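PDB 4IEF: gingipain R2 Pro-Domain from Porphyromonas gingivalis, which probably acts as the inhibitory propeptide of the arginine-specific cysteine protease gingipain R2, keeping the enzyme latent until the pro-domain is removed. Local coordinates for residues Gly45-Pro50 and Leu97-Lys102; Gln41-Val46 and Tyr116-Ser121; Ser72-Glu77 and Ser201-Tyr206. All blocks are in the same frame, centred on the assembly; numbering follows the deposited sequence.

Contact 1 of 3, residues Gly45-Pro50 and Leu97-Lys102; sequences GVAQVP and LIAPSK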
ATOM      1  N   GLY A  45      -1.257  30.444  26.824  1.00 36.92           N
ATOM      2  CA  GLY A  45      -2.010  29.665  27.801  1.00 36.47           C
ATOM      3  C   GLY A  45      -2.497  28.347  27.237  1.00 38.34           C
ATOM      4  O   GLY A  45      -1.940  27.846  26.256  1.00 37.18           O
ATOM      5  N   VAL A  46      -3.542  27.771  27.846  1.00 34.20           N
ATOM      6  CA  VAL A  46      -4.114  26.496  27.398  1.00 33.00           C
ATOM      7  C   VAL A  46      -4.924  26.716  26.131  1.00 35.03           C
ATOM      8  O   VAL A  46      -5.878  27.501  26.127  1.00 36.50           O
ATOM      9  CB  VAL A  46      -4.961  25.787  28.488  1.00 37.48           C
ATOM     10  CG1 VAL A  46      -5.595  24.497  27.958  1.00 36.38           C
ATOM     11  CG2 VAL A  46      -4.111  25.493  29.699  1.00 38.01           C
ATOM     12  N   ALA A  47      -4.530  26.019  25.066  1.00 28.81           N
ATOM     13  CA  ALA A  47      -5.182  26.055  23.768  1.00 28.34           C
ATOM     14  C   ALA A  47      -5.813  24.694  23.475  1.00 32.95           C
ATOM     15  O   ALA A  47      -5.438  23.699  24.098  1.00 32.25           O
ATOM     16  CB  ALA A  47      -4.184  26.435  22.692  1.00 28.56           C
ATOM     17  N   GLN A  48      -6.777  24.651  22.548  1.00 30.36           N
ATOM     18  CA  GLN A  48      -7.499  23.422  22.225  1.00 30.03           C
ATOM     19  C   GLN A  48      -7.121  22.851  20.868  1.00 33.30           C
ATOM     20  O   GLN A  48      -7.091  23.576  19.871  1.00 33.51           O
ATOM     21  CB  GLN A  48      -9.025  23.661  22.273  1.00 31.71           C
ATOM     22  CG  GLN A  48      -9.568  24.135  23.629  1.00 29.37           C
ATOM     23  CD  GLN A  48      -9.280  23.194  24.777  1.00 40.33           C
ATOM     24  OE1 GLN A  48      -9.413  21.972  24.666  1.00 35.24           O
ATOM     25  NE2 GLN A  48      -8.879  23.744  25.915  1.00 31.56           N
ATOM     26  N   VAL A  49      -6.839  21.538  20.839  1.00 29.22           N
ATOM     27  CA  VAL A  49      -6.553  20.798  19.613  1.00 28.38           C
ATOM     28  C   VAL A  49      -7.866  20.080  19.240  1.00 32.19           C
ATOM     29  O   VAL A  49      -8.265  19.143  19.936  1.00 31.62           O
ATOM     30  CB  VAL A  49      -5.337  19.826  19.700  1.00 31.46           C
ATOM     31  CG1 VAL A  49      -5.210  18.979  18.432  1.00 30.11           C
ATOM     32  CG2 VAL A  49      -4.043  20.574  19.965  1.00 31.19           C
ATOM     33  N   PRO A  50      -8.577  20.534  18.190  1.00 29.11           N
ATOM     34  CA  PRO A  50      -9.833  19.864  17.822  1.00 29.42           C
ATOM     35  C   PRO A  50      -9.590  18.548  17.084  1.00 31.41           C
ATOM     36  O   PRO A  50      -8.641  18.438  16.313  1.00 28.51           O
ATOM     37  CB  PRO A  50     -10.537  20.885  16.916  1.00 31.13           C
ATOM     38  CG  PRO A  50      -9.639  22.100  16.868  1.00 35.14           C
ATOM     39  CD  PRO A  50      -8.280  21.650  17.273  1.00 30.31           C
ATOM     40  N   LEU A  97      -9.638  29.328  22.473  1.00 33.41           N
ATOM     41  CA  LEU A  97      -8.273  29.473  21.992  1.00 32.10           C
ATOM     42  C   LEU A  97      -7.908  28.175  21.284  1.00 33.24           C
ATOM     43  O   LEU A  97      -7.777  27.139  21.938  1.00 32.86           O
ATOM     44  CB  LEU A  97      -7.286  29.824  23.128  1.00 32.37           C
ATOM     45  CG  LEU A  97      -5.790  29.880  22.761  1.00 35.93           C
ATOM     46  CD1 LEU A  97      -5.483  31.025  21.803  1.00 36.16           C
ATOM     47  CD2 LEU A  97      -4.931  29.995  24.003  1.00 36.56           C
ATOM     48  N   ILE A  98      -7.849  28.211  19.939  1.00 28.71           N
ATOM     49  CA  ILE A  98      -7.487  27.053  19.115  1.00 27.08           C
ATOM     50  C   ILE A  98      -5.972  27.036  18.989  1.00 32.09           C
ATOM     51  O   ILE A  98      -5.367  28.077  18.707  1.00 31.48           O
ATOM     52  CB  ILE A  98      -8.208  27.053  17.734  1.00 29.45           C
ATOM     53  CG1 ILE A  98      -9.745  26.888  17.885  1.00 29.72           C
ATOM     54  CG2 ILE A  98      -7.616  26.022  16.738  1.00 28.40           C
ATOM     55  CD1 ILE A  98     -10.290  25.528  18.448  1.00 32.80           C
ATOM     56  N   ALA A  99      -5.363  25.854  19.220  1.00 29.29           N
ATOM     57  CA  ALA A  99      -3.920  25.639  19.151  1.00 27.80           C
ATOM     58  C   ALA A  99      -3.369  25.861  17.733  1.00 31.88           C
ATOM     59  O   ALA A  99      -4.039  25.506  16.760  1.00 29.95           O
ATOM     60  CB  ALA A  99      -3.586  24.236  19.623  1.00 27.73           C
ATOM     61  N   PRO A 100      -2.150  26.439  17.596  1.00 29.83           N
ATOM     62  CA  PRO A 100      -1.587  26.638  16.256  1.00 29.43           C
ATOM     63  C   PRO A 100      -0.957  25.350  15.726  1.00 32.20           C
ATOM     64  O   PRO A 100      -0.459  24.528  16.500  1.00 31.59           O
ATOM     65  CB  PRO A 100      -0.550  27.739  16.479  1.00 31.62           C
ATOM     66  CG  PRO A 100      -0.104  27.545  17.880  1.00 35.82           C
ATOM     67  CD  PRO A 100      -1.220  26.903  18.646  1.00 31.50           C
ATOM     68  N   SER A 101      -0.989  25.165  14.406  1.00 27.72           N
ATOM     69  CA  SER A 101      -0.431  23.964  13.796  1.00 26.86           C
ATOM     70  C   SER A 101       1.090  23.929  13.880  1.00 31.46           C
ATOM     71  O   SER A 101       1.749  24.960  13.752  1.00 31.29           O
ATOM     72  CB  SER A 101      -0.876  23.839  12.348  1.00 27.88           C
ATOM     73  OG  SER A 101      -0.413  22.627  11.778  1.00 34.83           O
ATOM     74  N   LYS A 102       1.630  22.729  14.116  1.00 28.00           N
ATOM     75  CA  LYS A 102       3.067  22.463  14.153  1.00 27.70           C
ATOM     76  C   LYS A 102       3.572  22.196  12.726  1.00 31.35           C
ATOM     77  O   LYS A 102       4.781  22.118  12.496  1.00 30.85           O
ATOM     78  CB  LYS A 102       3.370  21.256  15.059  1.00 28.31           C
ATOM     79  CG  LYS A 102       3.186  21.520  16.541  1.00 32.20           C
ATOM     80  CD  LYS A 102       3.633  20.316  17.352  1.00 25.77           C
ATOM     81  CE  LYS A 102       3.303  20.493  18.810  1.00 24.83           C
ATOM     82  NZ  LYS A 102       3.827  19.375  19.638  1.00 25.22           N
TER
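Gln48 and Ile98 form a single parallel-type β bridge, which brings Leu97-Ala99, at the start of an irregular loop segment, against the edge of strand 45-51 that faces away from strand 36-42, its partner in a two-stranded hairpin. Two backbone hydrogen bonds make the bridge, both of them to Gln48. Its N donates to Leu97 O over 2.7 Å, at 153° and in the carbonyl plane, while Gln48 O receives Ala99 N over 2.9 Å. This second bond is almost perfectly straight at the hydrogen, 178°, yet its donor stands well above the carbonyl plane. Ile98 thus lies in the bridge without using its own N or O across it: Ile98 O accepts from Tyr122 OH and Ile98 N makes a weak bond to Tyr156 OH. A CA-H...O contact supplements the pair, Ala47 CA approaching Leu97 O to 3.4 Å.

The apolar contacts flank this backbone seam. On one side the methyls of Ala47 and Ala99 face each other, CB to CB 3.8 Å, and Val49 CG2 touches Ala99 CB at 3.7 Å, leaving Ala99 with two hairpin residues against its single methyl. Tyr118 packs on Ala47 and Leu97 and extends this cluster. The other side is held by Ile98, whose CB points away from the hairpin; its bent chain brings CD1 back, and it meets Pro50 CG at 3.8 Å.

Leu97 reaches farthest toward the turn end of the hairpin. With CG turned opposite the backbone N (chi1 175°), the isobutyl group runs beside Ala47, and its CD2 methyl ends 3.4 Å from Val46 O.

Contact 2 of 3, residues Gln41-Val46 and Tyr116-Ser121; sequences QTSKGV and YVYGQS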
ATOM      1  N   GLN A  41      -0.476  22.936  26.155  1.00 26.42           N
ATOM      2  CA  GLN A  41       0.313  24.023  26.715  1.00 27.70           C
ATOM      3  C   GLN A  41       0.863  24.925  25.622  1.00 31.95           C
ATOM      4  O   GLN A  41       1.579  24.452  24.738  1.00 30.75           O
ATOM      5  CB  GLN A  41       1.476  23.455  27.557  1.00 28.93           C
ATOM      6  CG  GLN A  41       2.161  24.498  28.440  1.00 43.03           C
ATOM      7  CD  GLN A  41       3.044  23.878  29.490  1.00 65.01           C
ATOM      8  OE1 GLN A  41       3.928  23.059  29.205  1.00 63.20           O
ATOM      9  NE2 GLN A  41       2.846  24.285  30.731  1.00 54.37           N
ATOM     10  N   THR A  42       0.538  26.226  25.686  1.00 29.13           N
ATOM     11  CA  THR A  42       1.088  27.173  24.713  1.00 28.86           C
ATOM     12  C   THR A  42       1.536  28.454  25.430  1.00 34.49           C
ATOM     13  O   THR A  42       1.205  28.653  26.599  1.00 34.72           O
ATOM     14  CB  THR A  42       0.106  27.482  23.552  1.00 29.70           C
ATOM     15  OG1 THR A  42      -0.880  28.425  23.961  1.00 33.06           O
ATOM     16  CG2 THR A  42      -0.550  26.246  22.954  1.00 25.25           C
ATOM     17  N   SER A  43       2.259  29.330  24.708  1.00 32.19           N
ATOM     18  CA  SER A  43       2.731  30.633  25.190  1.00 33.52           C
ATOM     19  C   SER A  43       1.565  31.564  25.541  1.00 39.46           C
ATOM     20  O   SER A  43       1.729  32.439  26.391  1.00 41.91           O
ATOM     21  CB  SER A  43       3.617  31.295  24.139  1.00 37.53           C
ATOM     22  OG  SER A  43       2.938  31.440  22.901  1.00 44.69           O
ATOM     23  N   LYS A  44       0.394  31.376  24.894  1.00 34.98           N
ATOM     24  CA  LYS A  44      -0.820  32.170  25.132  1.00 35.46           C
ATOM     25  C   LYS A  44      -1.762  31.474  26.143  1.00 40.44           C
ATOM     26  O   LYS A  44      -2.907  31.891  26.306  1.00 41.40           O
ATOM     27  CB  LYS A  44      -1.556  32.437  23.803  1.00 37.20           C
ATOM     28  CG  LYS A  44      -0.832  33.392  22.865  1.00 45.52           C
ATOM     29  CD  LYS A  44      -1.611  33.595  21.569  1.00 50.05           C
ATOM     30  CE  LYS A  44      -0.845  34.402  20.545  1.00 54.11           C
ATOM     31  NZ  LYS A  44      -0.733  35.842  20.914  1.00 61.66           N
ATOM     32  N   GLY A  45      -1.257  30.444  26.824  1.00 36.92           N
ATOM     33  CA  GLY A  45      -2.010  29.665  27.801  1.00 36.47           C
ATOM     34  C   GLY A  45      -2.497  28.347  27.237  1.00 38.34           C
ATOM     35  O   GLY A  45      -1.940  27.846  26.256  1.00 37.18           O
ATOM     36  N   VAL A  46      -3.542  27.771  27.846  1.00 34.20           N
ATOM     37  CA  VAL A  46      -4.114  26.496  27.398  1.00 33.00           C
ATOM     38  C   VAL A  46      -4.924  26.716  26.131  1.00 35.03           C
ATOM     39  O   VAL A  46      -5.878  27.501  26.127  1.00 36.50           O
ATOM     40  CB  VAL A  46      -4.961  25.787  28.488  1.00 37.48           C
ATOM     41  CG1 VAL A  46      -5.595  24.497  27.958  1.00 36.38           C
ATOM     42  CG2 VAL A  46      -4.111  25.493  29.699  1.00 38.01           C
ATOM     43  N   TYR A 116       4.043  24.532  20.496  1.00 37.27           N
ATOM     44  CA  TYR A 116       3.002  25.162  19.693  1.00 35.44           C
ATOM     45  C   TYR A 116       3.384  26.638  19.551  1.00 40.20           C
ATOM     46  O   TYR A 116       3.512  27.332  20.560  1.00 42.44           O
ATOM     47  CB  TYR A 116       1.630  24.975  20.363  1.00 34.16           C
ATOM     48  CG  TYR A 116       1.090  23.562  20.274  1.00 30.75           C
ATOM     49  CD1 TYR A 116       1.310  22.644  21.296  1.00 32.22           C
ATOM     50  CD2 TYR A 116       0.336  23.154  19.184  1.00 29.52           C
ATOM     51  CE1 TYR A 116       0.807  21.344  21.223  1.00 30.98           C
ATOM     52  CE2 TYR A 116      -0.181  21.863  19.103  1.00 29.31           C
ATOM     53  CZ  TYR A 116       0.058  20.958  20.123  1.00 33.79           C
ATOM     54  OH  TYR A 116      -0.442  19.679  20.026  1.00 28.89           O
ATOM     55  N   VAL A 117       3.663  27.087  18.324  1.00 34.62           N
ATOM     56  CA  VAL A 117       4.078  28.463  18.053  1.00 34.40           C
ATOM     57  C   VAL A 117       3.019  29.139  17.168  1.00 35.55           C
ATOM     58  O   VAL A 117       2.625  28.604  16.131  1.00 34.04           O
ATOM     59  CB  VAL A 117       5.524  28.548  17.463  1.00 38.98           C
ATOM     60  CG1 VAL A 117       5.688  27.690  16.212  1.00 38.95           C
ATOM     61  CG2 VAL A 117       5.966  29.990  17.211  1.00 39.25           C
ATOM     62  N   TYR A 118       2.548  30.306  17.614  1.00 32.40           N
ATOM     63  CA  TYR A 118       1.542  31.106  16.920  1.00 32.80           C
ATOM     64  C   TYR A 118       2.192  31.946  15.823  1.00 39.40           C
ATOM     65  O   TYR A 118       3.207  32.603  16.068  1.00 39.62           O
ATOM     66  CB  TYR A 118       0.787  32.014  17.910  1.00 33.35           C
ATOM     67  CG  TYR A 118      -0.030  31.253  18.930  1.00 33.17           C
ATOM     68  CD1 TYR A 118       0.520  30.878  20.153  1.00 34.80           C
ATOM     69  CD2 TYR A 118      -1.361  30.929  18.684  1.00 32.78           C
ATOM     70  CE1 TYR A 118      -0.226  30.172  21.096  1.00 35.06           C
ATOM     71  CE2 TYR A 118      -2.125  30.236  19.628  1.00 32.88           C
ATOM     72  CZ  TYR A 118      -1.548  29.851  20.829  1.00 38.07           C
ATOM     73  OH  TYR A 118      -2.283  29.161  21.761  1.00 33.23           O
ATOM     74  N   GLY A 119       1.611  31.903  14.627  1.00 36.92           N
ATOM     75  CA  GLY A 119       2.079  32.677  13.480  1.00 37.37           C
ATOM     76  C   GLY A 119       1.380  34.017  13.389  1.00 42.54           C
ATOM     77  O   GLY A 119       0.527  34.317  14.229  1.00 43.29           O
ATOM     78  N   GLN A 120       1.710  34.822  12.351  1.00 39.81           N
ATOM     79  CA  GLN A 120       1.143  36.151  12.117  1.00 40.82           C
ATOM     80  C   GLN A 120      -0.366  36.096  11.821  1.00 44.07           C
ATOM     81  O   GLN A 120      -1.069  37.081  12.064  1.00 43.86           O
ATOM     82  CB  GLN A 120       1.886  36.851  10.964  1.00 43.46           C
ATOM     83  CG  GLN A 120       2.469  38.221  11.340  1.00 59.72           C
ATOM     84  CD  GLN A 120       1.411  39.289  11.564  1.00 75.98           C
ATOM     85  OE1 GLN A 120       1.258  39.828  12.668  1.00 70.16           O
ATOM     86  NE2 GLN A 120       0.692  39.659  10.512  1.00 69.17           N
ATOM     87  N   SER A 121      -0.862  34.933  11.328  1.00 39.67           N
ATOM     88  CA  SER A 121      -2.269  34.682  11.015  1.00 39.10           C
ATOM     89  C   SER A 121      -3.188  34.897  12.242  1.00 43.16           C
ATOM     90  O   SER A 121      -4.378  35.174  12.064  1.00 43.09           O
ATOM     91  CB  SER A 121      -2.435  33.265  10.473  1.00 41.69           C
ATOM     92  OG  SER A 121      -2.034  32.274  11.405  1.00 48.11           O
TER
HETATM   93  O   HOH W   1       3.736  24.663  23.115  1.00 33.88           O
HETATM   94  O   HOH W   2       4.032  31.114  20.334  1.00 30.82           O
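Lys44, in the type I turn that closes the β-hairpin of strands 36-42 and 45-51, lays its aliphatic chain across one face of the Tyr118 ring. Its CB already points at the tyrosine and lies 3.8 Å from Tyr118 CE1. CG follows along the same rim, 3.7 Å from that CE1 atom. CD then arrives over the middle of the ring in a CH-pi contact, 3.6 Å from the centroid and only 5° off the normal. CE moves on toward the root of the side chain, 3.6 Å from Tyr118 CG, where a bend at the last torsion (chi4 -72°) turns the ammonium group. NZ ends 5.4 Å from the Tyr118 centroid, a long cation-pi distance that offers at most weak attraction, so the methylenes do most of the work.

The edge of the same ring is held by Thr42. Tyr118 OH donates over 2.7 Å to Thr42 OG1, which lies in the plane of the Tyr118 ring at its edge. Thr42 OG1 in turn donates a hydrogen bond to Gly45 O at 2.6 Å. The tyrosine is thereby tied into the turn through two successive short hydrogen bonds. On the other branch of the threonine, CG2 rests 3.6 Å from Tyr116 CB. One water links Gln41 O to Tyr116 N, and a second lies between Ser43 OG and Tyr118 N.

The contact lies at the surface. Tyr118 stacks edge-to-face with Tyr122, and Tyr116 touches Val49 of strand 45-51, where the loop between strands 79-93 and 133-141 folds over the tip of the hairpin.

Contact 3 of 3, residues Ser72-Glu77 and Ser201-Tyr206; sequences SLAVSE and SVFMNY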
ATOM      1  N   SER A  72     -12.774  10.848  -1.918  1.00 31.93           N
ATOM      2  CA  SER A  72     -12.468  10.737  -3.342  1.00 31.21           C
ATOM      3  C   SER A  72     -13.717  10.464  -4.152  1.00 35.14           C
ATOM      4  O   SER A  72     -14.579   9.678  -3.737  1.00 34.48           O
ATOM      5  CB  SER A  72     -11.431   9.646  -3.585  1.00 32.80           C
ATOM      6  OG  SER A  72     -10.220   9.945  -2.909  1.00 39.29           O
ATOM      7  N   LEU A  73     -13.808  11.116  -5.315  1.00 31.60           N
ATOM      8  CA  LEU A  73     -14.929  10.943  -6.222  1.00 32.01           C
ATOM      9  C   LEU A  73     -14.463  10.664  -7.636  1.00 35.60           C
ATOM     10  O   LEU A  73     -13.484  11.259  -8.094  1.00 34.24           O
ATOM     11  CB  LEU A  73     -15.834  12.193  -6.239  1.00 32.22           C
ATOM     12  CG  LEU A  73     -16.586  12.575  -4.955  1.00 36.39           C
ATOM     13  CD1 LEU A  73     -17.053  14.021  -5.022  1.00 36.47           C
ATOM     14  CD2 LEU A  73     -17.770  11.633  -4.696  1.00 37.04           C
ATOM     15  N   ALA A  74     -15.170   9.753  -8.325  1.00 31.79           N
ATOM     16  CA  ALA A  74     -14.977   9.490  -9.749  1.00 32.33           C
ATOM     17  C   ALA A  74     -15.641  10.682 -10.476  1.00 36.95           C
ATOM     18  O   ALA A  74     -16.837  10.921 -10.276  1.00 36.50           O
ATOM     19  CB  ALA A  74     -15.608   8.153 -10.134  1.00 33.44           C
ATOM     20  N   VAL A  75     -14.850  11.504 -11.202  1.00 33.71           N
ATOM     21  CA  VAL A  75     -15.360  12.738 -11.829  1.00 34.07           C
ATOM     22  C   VAL A  75     -15.333  12.687 -13.389  1.00 39.38           C
ATOM     23  O   VAL A  75     -15.114  11.618 -13.970  1.00 39.70           O
ATOM     24  CB  VAL A  75     -14.615  14.003 -11.285  1.00 36.69           C
ATOM     25  CG1 VAL A  75     -14.914  14.242  -9.805  1.00 35.10           C
ATOM     26  CG2 VAL A  75     -13.107  13.934 -11.534  1.00 36.08           C
ATOM     27  N   SER A  76     -15.590  13.849 -14.049  1.00 36.33           N
ATOM     28  CA  SER A  76     -15.603  14.002 -15.510  1.00 37.19           C
ATOM     29  C   SER A  76     -14.246  13.654 -16.119  1.00 42.92           C
ATOM     30  O   SER A  76     -13.212  13.889 -15.507  1.00 41.43           O
ATOM     31  CB  SER A  76     -16.001  15.422 -15.908  1.00 39.35           C
ATOM     32  OG  SER A  76     -15.974  15.594 -17.316  1.00 42.50           O
ATOM     33  N   GLU A  77     -14.266  13.111 -17.337  1.00 42.13           N
ATOM     34  CA  GLU A  77     -13.077  12.678 -18.068  1.00 42.08           C
ATOM     35  C   GLU A  77     -12.374  13.842 -18.784  1.00 45.19           C
ATOM     36  O   GLU A  77     -11.159  13.779 -18.984  1.00 43.82           O
ATOM     37  CB  GLU A  77     -13.464  11.597 -19.102  1.00 44.66           C
ATOM     38  CG  GLU A  77     -13.948  10.276 -18.514  1.00 57.02           C
ATOM     39  CD  GLU A  77     -15.335  10.234 -17.894  1.00 84.02           C
ATOM     40  OE1 GLU A  77     -16.239  10.960 -18.372  1.00 79.07           O
ATOM     41  OE2 GLU A  77     -15.517   9.460 -16.928  1.00 80.64           O
ATOM     42  N   SER A 201     -13.633   0.894  -3.899  1.00 41.26           N
ATOM     43  CA  SER A 201     -13.104   1.217  -2.573  1.00 40.07           C
ATOM     44  C   SER A 201     -12.518   2.631  -2.498  1.00 43.22           C
ATOM     45  O   SER A 201     -12.584   3.242  -1.435  1.00 44.27           O
ATOM     46  CB  SER A 201     -12.051   0.198  -2.151  1.00 43.62           C
ATOM     47  OG  SER A 201     -10.992   0.120  -3.089  1.00 56.77           O
ATOM     48  N   VAL A 202     -11.934   3.144  -3.596  1.00 38.20           N
ATOM     49  CA  VAL A 202     -11.342   4.485  -3.631  1.00 36.57           C
ATOM     50  C   VAL A 202     -12.460   5.539  -3.779  1.00 40.17           C
ATOM     51  O   VAL A 202     -12.501   6.482  -2.995  1.00 39.00           O
ATOM     52  CB  VAL A 202     -10.251   4.609  -4.741  1.00 40.12           C
ATOM     53  CG1 VAL A 202      -9.891   6.063  -5.033  1.00 39.30           C
ATOM     54  CG2 VAL A 202      -8.997   3.823  -4.376  1.00 39.51           C
ATOM     55  N   PHE A 203     -13.351   5.378  -4.776  1.00 38.23           N
ATOM     56  CA  PHE A 203     -14.419   6.338  -5.064  1.00 38.11           C
ATOM     57  C   PHE A 203     -15.732   5.930  -4.397  1.00 44.71           C
ATOM     58  O   PHE A 203     -16.205   4.809  -4.589  1.00 45.59           O
ATOM     59  CB  PHE A 203     -14.603   6.510  -6.584  1.00 39.83           C
ATOM     60  CG  PHE A 203     -13.318   6.735  -7.350  1.00 40.20           C
ATOM     61  CD1 PHE A 203     -12.824   5.764  -8.211  1.00 43.18           C
ATOM     62  CD2 PHE A 203     -12.580   7.905  -7.180  1.00 40.33           C
ATOM     63  CE1 PHE A 203     -11.625   5.963  -8.902  1.00 43.29           C
ATOM     64  CE2 PHE A 203     -11.391   8.111  -7.886  1.00 42.82           C
ATOM     65  CZ  PHE A 203     -10.924   7.141  -8.746  1.00 41.48           C
ATOM     66  N   MET A 204     -16.317   6.852  -3.611  1.00 42.05           N
ATOM     67  CA  MET A 204     -17.577   6.600  -2.900  1.00 42.93           C
ATOM     68  C   MET A 204     -18.813   6.719  -3.832  1.00 48.08           C
ATOM     69  O   MET A 204     -19.911   6.331  -3.430  1.00 48.71           O
ATOM     70  CB  MET A 204     -17.723   7.502  -1.647  1.00 44.68           C
ATOM     71  CG  MET A 204     -17.819   9.008  -1.915  1.00 47.59           C
ATOM     72  SD  MET A 204     -17.949  10.006  -0.387  1.00 50.45           S
ATOM     73  CE  MET A 204     -19.597   9.570   0.170  1.00 47.75           C
ATOM     74  N   ASN A 205     -18.621   7.188  -5.083  1.00 44.77           N
ATOM     75  CA  ASN A 205     -19.695   7.348  -6.064  1.00 46.11           C
ATOM     76  C   ASN A 205     -19.549   6.398  -7.279  1.00 54.79           C
ATOM     77  O   ASN A 205     -20.349   6.497  -8.217  1.00 55.96           O
ATOM     78  CB  ASN A 205     -19.738   8.809  -6.553  1.00 43.53           C
ATOM     79  CG  ASN A 205     -18.567   9.207  -7.420  1.00 56.15           C
ATOM     80  OD1 ASN A 205     -17.407   8.905  -7.124  1.00 50.66           O
ATOM     81  ND2 ASN A 205     -18.850   9.866  -8.528  1.00 44.17           N
ATOM     82  N   TYR A 206     -18.560   5.474  -7.256  1.00 54.23           N
ATOM     83  CA  TYR A 206     -18.285   4.555  -8.369  1.00 56.31           C
ATOM     84  C   TYR A 206     -19.415   3.537  -8.607  1.00 65.04           C
ATOM     85  O   TYR A 206     -19.863   3.407  -9.753  1.00 65.96           O
ATOM     86  CB  TYR A 206     -16.940   3.822  -8.195  1.00 56.93           C
ATOM     87  CG  TYR A 206     -16.534   3.040  -9.428  1.00 59.46           C
ATOM     88  CD1 TYR A 206     -16.047   3.688 -10.561  1.00 61.34           C
ATOM     89  CD2 TYR A 206     -16.677   1.656  -9.479  1.00 60.92           C
ATOM     90  CE1 TYR A 206     -15.706   2.977 -11.711  1.00 62.94           C
ATOM     91  CE2 TYR A 206     -16.337   0.935 -10.623  1.00 62.63           C
ATOM     92  CZ  TYR A 206     -15.848   1.599 -11.735  1.00 69.97           C
ATOM     93  OH  TYR A 206     -15.511   0.896 -12.867  1.00 71.40           O
TER
HETATM   94  O   HOH W   3     -13.314   8.339  -1.019  1.00 25.61           O
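Asn205 grips the backbone of Ala74 with both ends of its carboxamide, much as a neighbouring strand would. Ala74 N donates to OD1 over 2.7 Å, and Asn205 ND2 returns a bond to Ala74 O over 2.9 Å at 171°. Both bonds use in-plane lone pairs, and together they fix the rotation of the amide. The first torsion tucks Asn205 CG between its backbone N and carbonyl carbon (chi1 70°), which turns the group toward the strand.

Beside it, Ala74 CB sits over one face of the Phe203 ring, 4.2 Å from the centroid. Val202 CG1 covers the opposite face, leaving the ring sandwiched between strand and helix end. Leu73 CD2 meets Met204 CG at 3.8 Å.

Farther back, a weak bond from Met204 N to Ser72 O and a water that bridges Ser72 N and Val202 O join the two backbones. Ser72 OG is held by an acidic side chain of the partner protein chain.

The segment leaving helix 196-202 thus packs across the end of strand 69-74, which pairs with strand 144-157 in the large antiparallel sheet; Ser26 and Val28 of strand 25-31 touch Leu73.

Overall arrangement
Contacts 1 and 2 adjoin, their centres 7 Å apart, and hold the same hairpin from two directions: one along strand 45-51, the other over the turn. Contact 1 is partly buried, relying on backbone bonds and small apolar groups, whereas contact 2 lies at the surface and depends on tyrosines, a lysine chain and waters. The two meet directly where Pro100 packs against Tyr116 and Val117. Contact 3, also partly buried, is on the opposite side of the chain's centre, its centre 34 Å from that of contact 1. Its bonding is mostly between an asparagine side chain and the strand backbone, and it joins the segment after helix 196-202 to the large sheet.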